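Local coordinates for beta sliding clamp (Borrelia burgdorferi, PDB 6DJ8), which forms a ring-shaped head-to-tail homodimer around DNA and probably tethers DNA polymerases and other proteins to it for processive synthesis, at residues Met23-Lys28 / Phe65-Ser70; Ser84-Ala89 / Leu110-Glu115; Val352-Val357 / Leu373-Pro378. One frame throughout, in Å; residues are numbered along the deposited sequence.

Contact 1. Residues Met23-Lys28 / Phe65-Ser70; sequences MNEIEK and FESTIS
The flat carboxylate of Glu25 approaches Ser67 and Ile69 of the strand and takes a bond from one water through OE1; the ring of Phe65 turns an edge to the same water, in plane. On the strand side this water accepts a bond from Ser67 OG at 2.7 Å. It donates to the backbone O of Glu25 at 3.0 Å and to the side-chain OE1 of Glu25 at 2.5 Å. Carboxylate and hydroxyl are 4.1 Å apart (Glu25 OE1 to Ser67 OG), so the water does the bridging. Glu25 serves both Ile69 and the water: chi1 of -59° sets CG beside the backbone N, 3.6 Å from Ile69 CG2, and the bend at chi2 (-62°) turns the carboxylate back to the water. Tyr254 OH also binds OE1, and Asn253 ND2 binds OE2, so this buried acid is gripped at both oxygens. Phe65 meets the ring of Phe227 at about 65°. Helix 19-29 lies against strand 64-70, which pairs with strand 53-59 on one side and with strand 254-259 of the central domain on the other; Met23 and Ile26 of the helix pack on helix 83-92.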
loop_
_atom_site.group_PDB
_atom_site.type_symbol
_atom_site.label_atom_id
_atom_site.label_comp_id
_atom_site.label_asym_id
_atom_site.label_seq_id
_atom_site.Cartn_x
_atom_site.Cartn_y
_atom_site.Cartn_z
ATOM N N MET A 23 13.441 -17.859 -5.679
ATOM C CA MET A 23 12.822 -16.575 -5.357
ATOM C C MET A 23 12.074 -16.653 -4.024
ATOM O O MET A 23 12.231 -15.788 -3.149
ATOM C CB MET A 23 11.862 -16.135 -6.484
ATOM C CG MET A 23 11.257 -14.772 -6.241
ATOM S SD MET A 23 10.137 -14.265 -7.571
ATOM C CE MET A 23 11.094 -14.813 -9.020
ATOM N N ASN A 24 11.259 -17.692 -3.849
ATOM C CA ASN A 24 10.503 -17.824 -2.602
ATOM C C ASN A 24 11.430 -17.973 -1.401
ATOM O O ASN A 24 11.207 -17.350 -0.354
ATOM C CB ASN A 24 9.553 -19.019 -2.688
ATOM C CG ASN A 24 8.403 -18.779 -3.650
ATOM O OD1 ASN A 24 8.054 -17.633 -3.947
ATOM N ND2 ASN A 24 7.812 -19.862 -4.145
ATOM N N GLU A 25 12.483 -18.784 -1.534
ATOM C CA GLU A 25 13.360 -19.031 -0.389
ATOM C C GLU A 25 14.171 -17.796 -0.041
ATOM O O GLU A 25 14.435 -17.540 1.137
ATOM C CB GLU A 25 14.289 -20.213 -0.665
ATOM C CG GLU A 25 13.584 -21.529 -0.958
ATOM C CD GLU A 25 12.708 -22.053 0.200
ATOM O OE1 GLU A 25 12.651 -21.436 1.289
ATOM O OE2 GLU A 25 12.079 -23.110 0.004
ATOM N N ILE A 26 14.583 -17.010 -1.047
ATOM C CA ILE A 26 15.282 -15.770 -0.734
ATOM C C ILE A 26 14.341 -14.804 -0.019
ATOM O O ILE A 26 14.731 -14.111 0.928
ATOM C CB ILE A 26 15.855 -15.118 -2.013
ATOM C CG1 ILE A 26 17.015 -15.913 -2.592
ATOM C CG2 ILE A 26 16.337 -13.729 -1.699
ATOM C CD1 ILE A 26 17.265 -15.501 -4.069
ATOM N N GLU A 27 13.108 -14.695 -0.507
ATOM C CA GLU A 27 12.129 -13.823 0.136
ATOM C C GLU A 27 11.950 -14.204 1.599
ATOM O O GLU A 27 11.942 -13.335 2.478
ATOM C CB GLU A 27 10.797 -13.891 -0.625
ATOM C CG GLU A 27 9.756 -12.861 -0.222
ATOM C CD GLU A 27 8.924 -13.321 0.963
ATOM O OE1 GLU A 27 8.829 -14.549 1.187
ATOM O OE2 GLU A 27 8.377 -12.455 1.678
ATOM N N LYS A 28 11.859 -15.507 1.878
ATOM C CA LYS A 28 11.729 -15.971 3.256
ATOM C C LYS A 28 12.974 -15.640 4.060
ATOM O O LYS A 28 12.884 -15.024 5.127
ATOM C CB LYS A 28 11.471 -17.482 3.272
ATOM C CG LYS A 28 10.063 -17.856 2.805
ATOM C CD LYS A 28 9.954 -19.344 2.565
ATOM C CE LYS A 28 8.582 -19.705 2.005
ATOM N NZ LYS A 28 8.356 -21.181 1.972
ATOM N N PHE A 65 18.964 -18.615 10.522
ATOM C CA PHE A 65 18.019 -19.272 9.636
ATOM C C PHE A 65 18.782 -20.047 8.580
ATOM O O PHE A 65 19.796 -19.571 8.063
ATOM C CB PHE A 65 17.091 -18.242 8.965
ATOM C CG PHE A 65 16.256 -18.804 7.840
ATOM C CD1 PHE A 65 15.019 -19.370 8.100
ATOM C CD2 PHE A 65 16.696 -18.737 6.518
ATOM C CE1 PHE A 65 14.230 -19.882 7.083
ATOM C CE2 PHE A 65 15.920 -19.252 5.483
ATOM C CZ PHE A 65 14.689 -19.813 5.752
ATOM N N GLU A 66 18.279 -21.229 8.242
ATOM C CA GLU A 66 18.904 -22.017 7.193
ATOM C C GLU A 66 17.830 -22.783 6.431
ATOM O O GLU A 66 16.949 -23.398 7.041
ATOM C CB GLU A 66 19.945 -22.960 7.812
ATOM C CG GLU A 66 20.205 -24.204 7.026
ATOM C CD GLU A 66 21.399 -24.977 7.540
ATOM O OE1 GLU A 66 21.575 -26.128 7.093
ATOM O OE2 GLU A 66 22.136 -24.445 8.399
ATOM N N SER A 67 17.894 -22.729 5.102
ATOM C CA SER A 67 16.993 -23.468 4.228
ATOM C C SER A 67 17.809 -24.176 3.155
ATOM O O SER A 67 18.931 -23.776 2.830
ATOM C CB SER A 67 15.955 -22.564 3.557
ATOM O OG SER A 67 16.561 -21.710 2.599
ATOM N N THR A 68 17.222 -25.226 2.585
ATOM C CA THR A 68 17.905 -26.018 1.578
ATOM C C THR A 68 16.947 -26.342 0.445
ATOM O O THR A 68 15.769 -26.632 0.679
ATOM C CB THR A 68 18.462 -27.321 2.190
ATOM O OG1 THR A 68 19.099 -28.094 1.168
ATOM C CG2 THR A 68 17.349 -28.141 2.803
ATOM N N ILE A 69 17.460 -26.276 -0.787
ATOM C CA ILE A 69 16.703 -26.629 -1.978
ATOM C C ILE A 69 17.618 -27.410 -2.908
ATOM O O ILE A 69 18.843 -27.298 -2.851
ATOM C CB ILE A 69 16.147 -25.397 -2.718
ATOM C CG1 ILE A 69 17.296 -24.490 -3.165
ATOM C CG2 ILE A 69 15.148 -24.657 -1.846
ATOM C CD1 ILE A 69 16.845 -23.329 -4.087
ATOM N N SER A 70 17.002 -28.197 -3.784
ATOM C CA SER A 70 17.749 -29.011 -4.724
ATOM C C SER A 70 18.188 -28.165 -5.910
ATOM O O SER A 70 17.434 -27.323 -6.396
ATOM C CB SER A 70 16.889 -30.177 -5.201
ATOM O OG SER A 70 16.684 -31.096 -4.138
HETATM O O HOH W 1 14.349 -20.112 2.650
#

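Contact 2. Residues Ser84-Ala89 / Leu110-Glu115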
loop_
_atom_site.group_PDB
_atom_site.type_symbol
_atom_site.label_atom_id
_atom_site.label_comp_id
_atom_site.label_asym_id
_atom_site.label_seq_id
_atom_site.Cartn_x
_atom_site.Cartn_y
_atom_site.Cartn_z
ATOM N N SER A 84 18.867 -8.058 -0.754
ATOM C CA SER A 84 17.927 -7.281 -1.559
ATOM C C SER A 84 18.303 -7.316 -3.044
ATOM O O SER A 84 17.437 -7.480 -3.915
ATOM C CB SER A 84 17.889 -5.845 -1.025
ATOM O OG SER A 84 17.020 -5.025 -1.778
ATOM N N ASN A 85 19.594 -7.181 -3.354
ATOM C CA ASN A 85 20.015 -7.247 -4.754
ATOM C C ASN A 85 19.795 -8.638 -5.334
ATOM O O ASN A 85 19.328 -8.779 -6.469
ATOM C CB ASN A 85 21.480 -6.845 -4.895
ATOM C CG ASN A 85 21.705 -5.376 -4.633
ATOM O OD1 ASN A 85 20.753 -4.604 -4.525
ATOM N ND2 ASN A 85 22.970 -4.977 -4.537
ATOM N N PHE A 86 20.123 -9.679 -4.569
ATOM C CA PHE A 86 19.954 -11.037 -5.069
ATOM C C PHE A 86 18.491 -11.333 -5.341
ATOM O O PHE A 86 18.146 -11.940 -6.358
ATOM C CB PHE A 86 20.521 -12.033 -4.050
ATOM C CG PHE A 86 20.686 -13.418 -4.587
ATOM C CD1 PHE A 86 20.995 -13.630 -5.920
ATOM C CD2 PHE A 86 20.509 -14.517 -3.761
ATOM C CE1 PHE A 86 21.143 -14.909 -6.418
ATOM C CE2 PHE A 86 20.666 -15.795 -4.253
ATOM C CZ PHE A 86 20.981 -15.988 -5.591
ATOM N N TYR A 87 17.615 -10.922 -4.423
ATOM C CA TYR A 87 16.183 -11.068 -4.643
ATOM C C TYR A 87 15.746 -10.327 -5.900
ATOM O O TYR A 87 14.957 -10.845 -6.699
ATOM C CB TYR A 87 15.422 -10.545 -3.422
ATOM C CG TYR A 87 13.931 -10.754 -3.488
ATOM C CD1 TYR A 87 13.406 -12.031 -3.613
ATOM C CD2 TYR A 87 13.042 -9.681 -3.420
ATOM C CE1 TYR A 87 12.036 -12.249 -3.670
ATOM C CE2 TYR A 87 11.654 -9.888 -3.476
ATOM C CZ TYR A 87 11.168 -11.182 -3.596
ATOM O OH TYR A 87 9.821 -11.434 -3.649
ATOM N N ASP A 88 16.228 -9.099 -6.078
ATOM C CA ASP A 88 15.860 -8.341 -7.272
ATOM C C ASP A 88 16.295 -9.066 -8.535
ATOM O O ASP A 88 15.525 -9.164 -9.503
ATOM C CB ASP A 88 16.473 -6.947 -7.205
ATOM C CG ASP A 88 15.732 -6.041 -6.243
ATOM O OD1 ASP A 88 14.639 -6.429 -5.788
ATOM O OD2 ASP A 88 16.244 -4.949 -5.930
ATOM N N ALA A 89 17.511 -9.625 -8.527
ATOM C CA ALA A 89 18.014 -10.352 -9.688
ATOM C C ALA A 89 17.078 -11.487 -10.065
ATOM O O ALA A 89 16.706 -11.651 -11.234
ATOM C CB ALA A 89 19.424 -10.879 -9.399
ATOM N N LEU A 110 28.334 -12.418 -9.200
ATOM C CA LEU A 110 27.465 -13.488 -9.643
ATOM C C LEU A 110 26.985 -13.104 -11.037
ATOM O O LEU A 110 26.545 -11.972 -11.246
ATOM C CB LEU A 110 26.294 -13.636 -8.681
ATOM C CG LEU A 110 26.147 -14.955 -7.935
ATOM C CD1 LEU A 110 27.385 -15.225 -7.141
ATOM C CD2 LEU A 110 24.946 -14.832 -7.003
ATOM N N GLU A 111 27.140 -14.003 -11.997
ATOM C CA GLU A 111 26.666 -13.774 -13.352
ATOM C C GLU A 111 25.483 -14.707 -13.524
ATOM O O GLU A 111 25.606 -15.918 -13.308
ATOM C CB GLU A 111 27.755 -14.066 -14.381
ATOM C CG GLU A 111 29.131 -13.563 -13.957
ATOM C CD GLU A 111 29.635 -12.425 -14.814
ATOM O OE1 GLU A 111 28.905 -11.996 -15.733
ATOM O OE2 GLU A 111 30.768 -11.960 -14.571
ATOM N N ILE A 112 24.340 -14.147 -13.903
ATOM C CA ILE A 112 23.094 -14.891 -13.951
ATOM C C ILE A 112 22.556 -14.830 -15.368
ATOM O O ILE A 112 22.541 -13.761 -15.998
ATOM C CB ILE A 112 22.078 -14.333 -12.942
ATOM C CG1 ILE A 112 22.743 -14.197 -11.566
ATOM C CG2 ILE A 112 20.845 -15.202 -12.893
ATOM C CD1 ILE A 112 21.781 -13.830 -10.419
ATOM N N MET A 113 22.127 -15.979 -15.866
ATOM C CA MET A 113 21.563 -16.089 -17.192
ATOM C C MET A 113 20.434 -17.094 -17.096
ATOM O O MET A 113 20.381 -17.907 -16.163
ATOM C CB MET A 113 22.628 -16.517 -18.221
ATOM C CG MET A 113 23.270 -17.868 -17.891
ATOM S SD MET A 113 25.071 -17.892 -18.104
ATOM C CE MET A 113 25.546 -16.616 -16.931
ATOM N N GLY A 114 19.505 -17.023 -18.042
ATOM C CA GLY A 114 18.468 -18.033 -18.087
ATOM C C GLY A 114 19.086 -19.357 -18.477
ATOM O O GLY A 114 19.958 -19.412 -19.353
ATOM N N GLU A 115 18.705 -20.424 -17.776
ATOM C CA GLU A 115 19.148 -21.766 -18.145
ATOM C C GLU A 115 18.121 -22.270 -19.138
ATOM O O GLU A 115 17.141 -22.925 -18.783
ATOM C CB GLU A 115 19.308 -22.691 -16.944
ATOM C CG GLU A 115 19.782 -24.098 -17.319
ATOM C CD GLU A 115 21.058 -24.119 -18.177
ATOM O OE1 GLU A 115 21.939 -23.245 -18.006
ATOM O OE2 GLU A 115 21.176 -25.023 -19.032
#
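Leu110 opens the contact by pushing its CD2 methyl to 3.8 Å from Phe86 CE1. It comes at the ring obliquely, and it also packs on Ile101 and Phe103 of strand 98-104, so the methyl belongs to a greasy layer between helix and sheet. After Glu111, which faces the far side of the strand, Ile112 returns to the helix side and spans two residues about one helical turn apart: its CD1 lies 3.9 Å from Ala89 CB and 4.2 Å from Phe86 CE1. That methyl stands at the edge of the Phe86 ring, near its plane, and the isoleucine chain stands roughly perpendicular to the phenylalanine. Phe86 CG is anti to the backbone N (chi1 -167°), which swings the ring across to the strand. Here the family fold is plain: a helix backs onto an antiparallel sheet of the N-terminal domain, with strand 109-114 running nearly parallel to the helix, 18° between the short axes and 11.2 Å at closest approach. Strands 98-104 and 126-130 flank it. The helix also faces the dimer partner, Ala89 packing on Tyr297 and Asn85 on Arg324 of the second subunit.

Contact 3. Residues Val352-Val357 / Leu373-Pro378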
loop_
_atom_site.group_PDB
_atom_site.type_symbol
_atom_site.label_atom_id
_atom_site.label_comp_id
_atom_site.label_asym_id
_atom_site.label_seq_id
_atom_site.Cartn_x
_atom_site.Cartn_y
_atom_site.Cartn_z
ATOM N N VAL A 352 -9.657 -4.889 19.229
ATOM C CA VAL A 352 -9.741 -5.306 17.829
ATOM C C VAL A 352 -8.674 -6.347 17.518
ATOM O O VAL A 352 -8.950 -7.361 16.865
ATOM C CB VAL A 352 -9.603 -4.084 16.892
ATOM C CG1 VAL A 352 -9.409 -4.531 15.446
ATOM C CG2 VAL A 352 -10.820 -3.147 17.024
ATOM N N GLU A 353 -7.428 -6.098 17.950
ATOM C CA GLU A 353 -6.373 -7.073 17.692
ATOM C C GLU A 353 -6.733 -8.425 18.276
ATOM O O GLU A 353 -6.509 -9.463 17.647
ATOM C CB GLU A 353 -5.043 -6.615 18.281
ATOM C CG GLU A 353 -4.005 -6.280 17.291
ATOM C CD GLU A 353 -2.614 -6.322 17.900
ATOM O OE1 GLU A 353 -1.690 -6.847 17.216
ATOM O OE2 GLU A 353 -2.464 -5.837 19.054
ATOM N N ALA A 354 -7.263 -8.435 19.501
ATOM C CA ALA A 354 -7.556 -9.710 20.141
ATOM C C ALA A 354 -8.679 -10.431 19.405
ATOM O O ALA A 354 -8.538 -11.596 19.021
ATOM C CB ALA A 354 -7.901 -9.488 21.618
ATOM N N ILE A 355 -9.789 -9.740 19.133
ATOM C CA ILE A 355 -10.892 -10.489 18.551
ATOM C C ILE A 355 -10.579 -10.930 17.124
ATOM O O ILE A 355 -11.190 -11.885 16.634
ATOM C CB ILE A 355 -12.202 -9.685 18.601
ATOM C CG1 ILE A 355 -12.175 -8.560 17.575
ATOM C CG2 ILE A 355 -12.456 -9.164 20.006
ATOM C CD1 ILE A 355 -13.468 -7.785 17.565
ATOM N N SER A 356 -9.599 -10.304 16.464
ATOM C CA SER A 356 -9.274 -10.705 15.101
ATOM C C SER A 356 -8.661 -12.100 15.023
ATOM O O SER A 356 -8.587 -12.662 13.930
ATOM C CB SER A 356 -8.322 -9.688 14.460
ATOM O OG SER A 356 -6.981 -9.919 14.892
ATOM N N VAL A 357 -8.232 -12.695 16.138
ATOM C CA VAL A 357 -7.708 -14.052 16.065
ATOM C C VAL A 357 -8.754 -15.104 16.383
ATOM O O VAL A 357 -8.471 -16.300 16.237
ATOM C CB VAL A 357 -6.460 -14.221 16.958
ATOM C CG1 VAL A 357 -5.447 -13.115 16.649
ATOM C CG2 VAL A 357 -6.829 -14.228 18.444
ATOM N N LEU A 373 -10.788 -7.676 31.764
ATOM C CA LEU A 373 -11.723 -8.248 30.810
ATOM C C LEU A 373 -11.132 -9.538 30.252
ATOM O O LEU A 373 -9.966 -9.566 29.840
ATOM C CB LEU A 373 -11.985 -7.249 29.681
ATOM C CG LEU A 373 -13.306 -7.286 28.938
ATOM C CD1 LEU A 373 -14.397 -6.864 29.879
ATOM C CD2 LEU A 373 -13.258 -6.364 27.732
ATOM N N LYS A 374 -11.926 -10.600 30.237
ATOM C CA LYS A 374 -11.482 -11.889 29.729
ATOM C C LYS A 374 -12.234 -12.228 28.456
ATOM O O LYS A 374 -13.471 -12.183 28.425
ATOM C CB LYS A 374 -11.680 -12.999 30.759
ATOM C CG LYS A 374 -11.359 -14.386 30.214
ATOM C CD LYS A 374 -11.266 -15.409 31.356
ATOM C CE LYS A 374 -12.602 -16.092 31.609
ATOM N NZ LYS A 374 -13.155 -16.737 30.388
ATOM N N LEU A 375 -11.483 -12.546 27.408
ATOM C CA LEU A 375 -12.032 -12.952 26.125
ATOM C C LEU A 375 -11.726 -14.412 25.875
ATOM O O LEU A 375 -10.576 -14.835 26.020
ATOM C CB LEU A 375 -11.440 -12.126 24.977
ATOM C CG LEU A 375 -11.945 -10.727 24.659
ATOM C CD1 LEU A 375 -12.050 -9.888 25.894
ATOM C CD2 LEU A 375 -10.999 -10.052 23.583
ATOM N N SER A 376 -12.735 -15.161 25.443
ATOM C CA SER A 376 -12.551 -16.564 25.129
ATOM C C SER A 376 -13.596 -16.992 24.113
ATOM O O SER A 376 -14.604 -16.311 23.892
ATOM C CB SER A 376 -12.662 -17.423 26.391
ATOM O OG SER A 376 -13.877 -17.134 27.055
ATOM N N GLU A 377 -13.348 -18.151 23.516
ATOM C CA GLU A 377 -14.220 -18.868 22.600
ATOM C C GLU A 377 -15.064 -19.860 23.393
ATOM O O GLU A 377 -14.549 -20.501 24.317
ATOM C CB GLU A 377 -13.405 -19.613 21.542
ATOM C CG GLU A 377 -12.800 -18.713 20.475
ATOM C CD GLU A 377 -11.821 -19.427 19.540
ATOM O OE1 GLU A 377 -11.190 -20.411 19.977
ATOM O OE2 GLU A 377 -11.667 -18.993 18.375
ATOM N N PRO A 378 -16.361 -19.944 23.088
ATOM C CA PRO A 378 -17.194 -20.986 23.703
ATOM C C PRO A 378 -16.647 -22.366 23.375
ATOM O O PRO A 378 -16.227 -22.637 22.249
ATOM C CB PRO A 378 -18.581 -20.768 23.085
ATOM C CG PRO A 378 -18.613 -19.296 22.758
ATOM C CD PRO A 378 -17.197 -19.024 22.293
#
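Leu375 carries this contact on its own from the strand side, meeting Ala354 and Ile355 of the helix. Its CB points toward the helix but stops short of it, and CG, set anti to the carbonyl carbon (chi1 -80°), serves as the fork. One branch, CD1, stays with the sheet: it lies 4.2 Å from Leu373 CD2, two residues back along the same strand. The other branch, CD2, does the touching. It rests 3.7 Å from Ala354 CB and 4.0 Å from Ile355 CG2, so a single methyl sits against two consecutive residues of the helix. At Ala354, whose side chain is a single methyl, the leucine comes close to the helix. Ile355 and Leu375 cross obliquely; with chi1 at 73°, Ile355 has CG1 between its backbone N and carbonyl carbon, and CG2 is the branch left to meet the leucine. Just beyond, Ser356 OG turns back to donate to Glu353 O at 2.8 Å, the donor tilted 33° from the carbonyl plane, and Val357 N bonds Ala354 O at 3.1 Å. Glu377, two residues on from Leu375, forms a salt bridge with Arg166 through OE2, which also accepts from Glu359 N, while OE1 takes Asn380 ND2. The contact is apolar packing inside the C-terminal domain. Helix 348-355 touches strand 373-376 through Ala354 and Ile355, and Ile355 also packs on Leu284, Lys288 and Leu291 of helix 284-294. Strand 373-376 runs antiparallel between strands 362-367 and 383-387, and the latter pairs in turn with strand 202-211 of the central domain.

Contacts 1 and 2 are neighbours in the N-terminal domain, their centres about 14 Å apart, and they touch through their helices: Ile26 CD1 comes within 3.4 Å of Phe86 CD2, and Glu27 CB lies 3.7 Å from Tyr87 CE1. The two helices therefore pack side by side, one facing the sheet that continues into the central domain, the other the sheet of strand 109-114 and the second subunit. Contact 3 belongs to the C-terminal domain, on the opposite side of the chain's centre, about 35 Å from contact 1 and about 45 Å from contact 2 between centres. It repeats the helix-on-sheet theme, as expected for related domains of a ring around DNA.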